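Local coordinates for protein chitin binding domain (Burkholderia pseudomallei, PDB 3UAM) that probably binds chitin or a related polysaccharide, as a member of the AA10 lytic polysaccharide monooxygenase family, at residues A[21-32]-A[41-49]. Numbering follows the deposited sequence. Where two conformers were deposited one is given.
Sequences HGRVITPESRAV and DFGQVNELE
With chi1 of -81° at H21 and -80° at N46, each CG lies anti to its own carbonyl carbon, and the two side chains cross at about a right angle although ring and amide are nearly parallel. The pair fastens the segment following helix 42-45 to strand 21-26, outermost in the three-stranded antiparallel sheet of this LPMO-family β-sandwich. N46 CB makes a CH-pi contact over one face of the H21 ring, 3.6 Å from its centroid. In the ring plane, H21 NE2 donates to the anti lone pair of E47 OE2 at 2.7 Å; glutamate suits the place because its extended chain carries the carboxylate to the ring's edge.

The N46 amide works both ways. Its OD1 accepts from R23 NH1 at 2.9 Å, the donor lying in the carbonyl plane on a lone pair, while ND2 donates to F42 O in the preceding turn, which fixes the amide's rotation. That ND2 also lies over the centre of the F42 ring, whose CE1 sits 3.6 Å above the guanidinium plane of R23, the two planes 63° apart. Main chain adds G22 N to N46 O, and a bridging water donates to G22 O and V45 O while accepting from L48 N.

In the conformer described, V45 CG1 packs against V32 CG2 and R23 CD. At the start of helix 30-36, small A31 allows close approach, its CB meeting L48 CD1 at 3.7 Å.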
ATOM      1  N   HIS A  21       7.961 -11.060  -0.144  1.00 14.00           N
ATOM      2  CA  HIS A  21       6.641 -10.868   0.426  1.00 12.86           C
ATOM      3  C   HIS A  21       6.625  -9.662   1.294  1.00 11.32           C
ATOM      4  O   HIS A  21       7.608  -9.383   1.984  1.00 10.93           O
ATOM      5  CB  HIS A  21       6.306 -12.046   1.324  1.00 13.46           C
ATOM      6  CG  HIS A  21       5.814 -13.250   0.596  1.00 14.19           C
ATOM      7  ND1 HIS A  21       5.641 -14.433   1.211  1.00 15.38           N
ATOM      8  CD2 HIS A  21       5.443 -13.423  -0.728  1.00 14.37           C
ATOM      9  CE1 HIS A  21       5.154 -15.322   0.326  1.00 16.01           C
ATOM     10  NE2 HIS A  21       5.038 -14.692  -0.869  1.00 15.80           N
ATOM     11  N   GLY A  22       5.498  -8.965   1.285  1.00 10.01           N
ATOM     12  CA  GLY A  22       5.263  -7.857   2.198  1.00  9.12           C
ATOM     13  C   GLY A  22       3.773  -7.635   2.374  1.00  8.51           C
ATOM     14  O   GLY A  22       3.018  -7.765   1.404  1.00  8.20           O
ATOM     15  N   ARG A  23       3.356  -7.309   3.605  1.00  8.02           N
ATOM     16  CA  ARG A  23       1.956  -6.963   3.892  1.00  7.69           C
ATOM     17  C   ARG A  23       1.845  -6.107   5.155  1.00  7.36           C
ATOM     18  O   ARG A  23       2.771  -6.055   5.963  1.00  7.24           O
ATOM     19  CB  ARG A  23       1.112  -8.229   4.042  1.00  8.23           C
ATOM     20  CG  ARG A  23       1.429  -9.016   5.301  1.00  8.74           C
ATOM     21  CD  ARG A  23       0.843 -10.406   5.299  1.00  9.44           C
ATOM     22  NE  ARG A  23       1.180 -11.068   6.551  1.00  9.96           N
ATOM     23  CZ  ARG A  23       2.386 -11.546   6.866  1.00 10.29           C
ATOM     24  NH1 ARG A  23       3.410 -11.517   6.010  1.00 10.09           N
ATOM     25  NH2 ARG A  23       2.559 -12.086   8.058  1.00 10.90           N
ATOM     26  N   VAL A  24       0.711  -5.433   5.314  1.00  7.00           N
ATOM     27  CA  VAL A  24       0.387  -4.755   6.558  1.00  6.96           C
ATOM     28  C   VAL A  24      -0.407  -5.696   7.457  1.00  7.51           C
ATOM     29  O   VAL A  24      -1.559  -6.042   7.179  1.00  7.51           O
ATOM     30  CB  VAL A  24      -0.381  -3.453   6.303  1.00  6.60           C
ATOM     31  CG1 VAL A  24      -0.943  -2.897   7.605  1.00  6.77           C
ATOM     32  CG2 VAL A  24       0.545  -2.453   5.619  1.00  6.10           C
ATOM     33  N   ILE A  25       0.220  -6.098   8.554  1.00  8.15           N
ATOM     34  CA  ILE A  25      -0.377  -7.062   9.449  1.00  8.88           C
ATOM     35  C   ILE A  25      -1.267  -6.400  10.492  1.00  9.37           C
ATOM     36  O   ILE A  25      -2.204  -7.045  10.972  1.00 10.04           O
ATOM     37  CB  ILE A  25       0.670  -8.000  10.108  1.00  9.41           C
ATOM     38  CG1 ILE A  25       1.731  -7.232  10.909  1.00  9.44           C
ATOM     39  CG2 ILE A  25       1.314  -8.880   9.042  1.00  9.43           C
ATOM     40  CD1 ILE A  25       2.480  -8.109  11.907  1.00 10.18           C
ATOM     41  N   THR A  26      -0.973  -5.160  10.883  1.00  9.38           N
ATOM     42  CA  THR A  26      -1.855  -4.428  11.807  1.00  9.88           C
ATOM     43  C   THR A  26      -1.797  -2.921  11.531  1.00  9.41           C
ATOM     44  O   THR A  26      -0.748  -2.380  11.176  1.00  9.21           O
ATOM     45  CB  THR A  26      -1.544  -4.692  13.292  1.00 10.92           C
ATOM     46  OG1 THR A  26      -0.146  -4.650  13.487  1.00 11.39           O
ATOM     47  CG2 THR A  26      -2.045  -6.084  13.771  1.00 11.73           C
ATOM     48  N   PRO A  27      -2.952  -2.256  11.558  1.00  9.36           N
ATOM     49  CA  PRO A  27      -4.238  -2.927  11.596  1.00  9.53           C
ATOM     50  C   PRO A  27      -4.343  -3.833  10.377  1.00  9.15           C
ATOM     51  O   PRO A  27      -3.764  -3.515   9.341  1.00  8.84           O
ATOM     52  CB  PRO A  27      -5.246  -1.786  11.503  1.00  9.63           C
ATOM     53  CG  PRO A  27      -4.524  -0.643  10.923  1.00  9.36           C
ATOM     54  CD  PRO A  27      -3.079  -0.815  11.293  1.00  9.22           C
ATOM     55  N   GLU A  28      -5.094  -4.922  10.501  1.00  9.25           N
ATOM     56  CA  GLU A  28      -5.159  -5.923   9.469  1.00  8.97           C
ATOM     57  C   GLU A  28      -5.597  -5.248   8.166  1.00  8.31           C
ATOM     58  O   GLU A  28      -6.617  -4.541   8.124  1.00  8.23           O
ATOM     59  CB  GLU A  28      -6.148  -7.035   9.830  1.00  9.76           C
ATOM     60  CG  GLU A  28      -5.708  -7.940  10.979  1.00 10.47           C
ATOM     61  CD  GLU A  28      -6.040  -7.397  12.373  1.00 11.01           C
ATOM     62  OE1 GLU A  28      -6.355  -6.200  12.550  1.00 10.75           O
ATOM     63  OE2 GLU A  28      -5.990  -8.205  13.320  1.00 12.04           O
ATOM     64  N   SER A  29      -4.836  -5.495   7.110  1.00  7.59           N
ATOM     65  CA  SER A  29      -5.190  -4.985   5.814  1.00  7.11           C
ATOM     66  C   SER A  29      -6.396  -5.782   5.297  1.00  7.33           C
ATOM     67  O   SER A  29      -6.736  -6.841   5.833  1.00  7.63           O
ATOM     68  CB  SER A  29      -4.006  -5.089   4.857  1.00  6.67           C
ATOM     69  OG  SER A  29      -3.798  -6.421   4.448  1.00  6.87           O
ATOM     70  N   ARG A  30      -7.037  -5.248   4.265  1.00  7.06           N
ATOM     71  CA  ARG A  30      -8.148  -5.925   3.634  1.00  7.40           C
ATOM     72  C   ARG A  30      -7.748  -7.341   3.229  1.00  7.65           C
ATOM     73  O   ARG A  30      -8.511  -8.286   3.448  1.00  8.11           O
ATOM     74  CB  ARG A  30      -8.619  -5.129   2.425  1.00  7.18           C
ATOM     75  CG  ARG A  30      -9.797  -5.735   1.697  1.00  7.59           C
ATOM     76  CD  ARG A  30     -10.122  -4.963   0.448  1.00  7.47           C
ATOM     77  NE  ARG A  30     -10.590  -3.598   0.719  1.00  7.35           N
ATOM     78  CZ  ARG A  30     -10.981  -2.739  -0.239  1.00  7.39           C
ATOM     79  NH1 ARG A  30     -11.007  -3.117  -1.501  1.00  7.48           N
ATOM     80  NH2 ARG A  30     -11.391  -1.506   0.063  1.00  7.41           N
ATOM     81  N   ALA A  31      -6.555  -7.480   2.655  1.00  7.35           N
ATOM     82  CA  ALA A  31      -6.100  -8.786   2.166  1.00  7.81           C
ATOM     83  C   ALA A  31      -5.847  -9.740   3.337  1.00  8.30           C
ATOM     84  O   ALA A  31      -6.189 -10.924   3.248  1.00  8.91           O
ATOM     85  CB  ALA A  31      -4.861  -8.659   1.304  1.00  7.38           C
ATOM     86  N   VAL A  32      -5.259  -9.228   4.419  1.00  8.28           N
ATOM     87  CA  VAL A  32      -5.031 -10.044   5.638  1.00  8.91           C
ATOM     88  C   VAL A  32      -6.361 -10.575   6.188  1.00  9.77           C
ATOM     89  O   VAL A  32      -6.468 -11.750   6.566  1.00 10.43           O
ATOM     90  CB  VAL A  32      -4.263  -9.263   6.720  1.00  8.57           C
ATOM     91  CG1 VAL A  32      -4.342  -9.956   8.085  1.00  9.04           C
ATOM     92  CG2 VAL A  32      -2.815  -9.090   6.281  1.00  8.15           C
ATOM     93  N   ASP A  41      -4.716 -17.202  -0.014  1.00 16.29           N
ATOM     94  CA  ASP A  41      -3.631 -17.906   0.670  1.00 16.63           C
ATOM     95  C   ASP A  41      -2.529 -16.926   1.086  1.00 15.56           C
ATOM     96  O   ASP A  41      -2.588 -15.755   0.768  1.00 14.65           O
ATOM     97  CB  ASP A  41      -3.102 -19.096  -0.139  1.00 17.70           C
ATOM     98  CG  ASP A  41      -2.538 -18.702  -1.469  1.00 17.42           C
ATOM     99  OD1 ASP A  41      -1.825 -17.687  -1.550  1.00 16.88           O
ATOM    100  OD2 ASP A  41      -2.786 -19.443  -2.443  1.00 18.42           O
ATOM    101  N   PHE A  42      -1.537 -17.412   1.818  1.00 15.76           N
ATOM    102  CA  PHE A  42      -0.496 -16.552   2.365  1.00 15.16           C
ATOM    103  C   PHE A  42       0.320 -15.839   1.278  1.00 14.35           C
ATOM    104  O   PHE A  42       0.590 -14.647   1.404  1.00 13.62           O
ATOM    105  CB  PHE A  42       0.432 -17.379   3.279  1.00 16.01           C
ATOM    106  CG  PHE A  42       1.391 -16.555   4.090  1.00 15.65           C
ATOM    107  CD1 PHE A  42       0.938 -15.844   5.189  1.00 15.64           C
ATOM    108  CD2 PHE A  42       2.743 -16.505   3.767  1.00 15.73           C
ATOM    109  CE1 PHE A  42       1.811 -15.094   5.965  1.00 15.38           C
ATOM    110  CE2 PHE A  42       3.624 -15.756   4.530  1.00 15.54           C
ATOM    111  CZ  PHE A  42       3.157 -15.059   5.639  1.00 15.40           C
ATOM    112  N   GLY A  43       0.726 -16.564   0.225  1.00 14.21           N
ATOM    113  CA  GLY A  43       1.460 -15.937  -0.881  1.00 13.50           C
ATOM    114  C   GLY A  43       0.681 -14.762  -1.465  1.00 12.49           C
ATOM    115  O   GLY A  43       1.192 -13.644  -1.612  1.00 11.72           O
ATOM    116  N   GLN A  44      -0.581 -15.020  -1.773  1.00 12.38           N
ATOM    117  CA  GLN A  44      -1.467 -14.025  -2.370  1.00 11.60           C
ATOM    118  C   GLN A  44      -1.569 -12.721  -1.566  1.00 10.54           C
ATOM    119  O   GLN A  44      -1.487 -11.637  -2.143  1.00  9.72           O
ATOM    120  CB  GLN A  44      -2.863 -14.637  -2.559  1.00 12.24           C
ATOM    121  CG  GLN A  44      -2.924 -15.687  -3.674  1.00 13.09           C
ATOM    122  CD  GLN A  44      -4.292 -16.340  -3.794  1.00 13.81           C
ATOM    123  OE1 GLN A  44      -5.029 -16.439  -2.817  1.00 14.35           O
ATOM    124  NE2 GLN A  44      -4.644 -16.774  -4.994  1.00 14.21           N
ATOM    125  N   VAL A  45      -1.759 -12.816  -0.245  1.00 10.40           N
ATOM    126  CA  VAL A  45      -1.839 -11.637   0.636  0.50  9.80           C
ATOM    127  C   VAL A  45      -0.567 -10.796   0.564  1.00  9.24           C
ATOM    128  O   VAL A  45      -0.611  -9.566   0.668  1.00  8.72           O
ATOM    129  CB  VAL A  45      -2.062 -12.045   2.111  0.50 10.05           C
ATOM    130  CG1 VAL A  45      -1.966 -10.835   3.039  0.50  9.53           C
ATOM    131  CG2 VAL A  45      -3.419 -12.711   2.264  0.50 10.70           C
ATOM    132  N   ASN A  46       0.561 -11.488   0.398  1.00  9.49           N
ATOM    133  CA  ASN A  46       1.909 -10.904   0.422  1.00  9.26           C
ATOM    134  C   ASN A  46       2.495 -10.504  -0.958  1.00  9.23           C
ATOM    135  O   ASN A  46       3.652 -10.049  -1.033  1.00  8.80           O
ATOM    136  CB  ASN A  46       2.867 -11.924   1.042  1.00  9.80           C
ATOM    137  CG  ASN A  46       2.799 -11.947   2.554  1.00  9.87           C
ATOM    138  OD1 ASN A  46       3.200 -10.987   3.199  1.00  9.51           O
ATOM    139  ND2 ASN A  46       2.249 -13.014   3.123  1.00 10.26           N
ATOM    140  N   GLU A  47       1.699 -10.660  -2.024  1.00  9.42           N
ATOM    141  CA  GLU A  47       2.164 -10.443  -3.388  1.00  9.56           C
ATOM    142  C   GLU A  47       1.197  -9.530  -4.172  1.00  9.04           C
ATOM    143  O   GLU A  47       0.910  -9.777  -5.348  1.00  9.09           O
ATOM    144  CB  GLU A  47       2.338 -11.782  -4.104  1.00 10.71           C
ATOM    145  CG  GLU A  47       3.500 -12.604  -3.593  1.00 11.60           C
ATOM    146  CD  GLU A  47       3.522 -14.039  -4.112  1.00 12.97           C
ATOM    147  OE1 GLU A  47       2.949 -14.340  -5.177  1.00 13.75           O
ATOM    148  OE2 GLU A  47       4.133 -14.899  -3.441  1.00 14.22           O
ATOM    149  N   LEU A  48       0.737  -8.464  -3.517  1.00  8.23           N
ATOM    150  CA  LEU A  48      -0.101  -7.474  -4.148  1.00  7.96           C
ATOM    151  C   LEU A  48       0.851  -6.445  -4.770  1.00  7.81           C
ATOM    152  O   LEU A  48       0.945  -5.296  -4.339  1.00  7.09           O
ATOM    153  CB  LEU A  48      -1.085  -6.877  -3.147  1.00  7.50           C
ATOM    154  CG  LEU A  48      -2.017  -7.891  -2.451  1.00  7.84           C
ATOM    155  CD1 LEU A  48      -3.000  -7.173  -1.533  1.00  7.55           C
ATOM    156  CD2 LEU A  48      -2.749  -8.807  -3.452  1.00  8.22           C
ATOM    157  N   GLU A  49       1.564  -6.918  -5.794  1.00  8.45           N
ATOM    158  CA  GLU A  49       2.738  -6.255  -6.345  1.00  8.66           C
ATOM    159  C   GLU A  49       2.437  -5.741  -7.754  1.00  8.62           C
ATOM    160  O   GLU A  49       2.018  -6.485  -8.650  1.00  8.88           O
ATOM    161  CB  GLU A  49       3.885  -7.266  -6.370  1.00  9.72           C
ATOM    162  CG  GLU A  49       5.232  -6.668  -6.700  1.00 10.20           C
ATOM    163  CD  GLU A  49       6.343  -7.689  -6.843  1.00 11.54           C
ATOM    164  OE1 GLU A  49       6.163  -8.886  -6.542  1.00 13.03           O
ATOM    165  OE2 GLU A  49       7.433  -7.283  -7.283  1.00 12.72           O
TER
HETATM  166  O   HOH W   1       1.117  -7.668  -0.660  1.00  4.61           O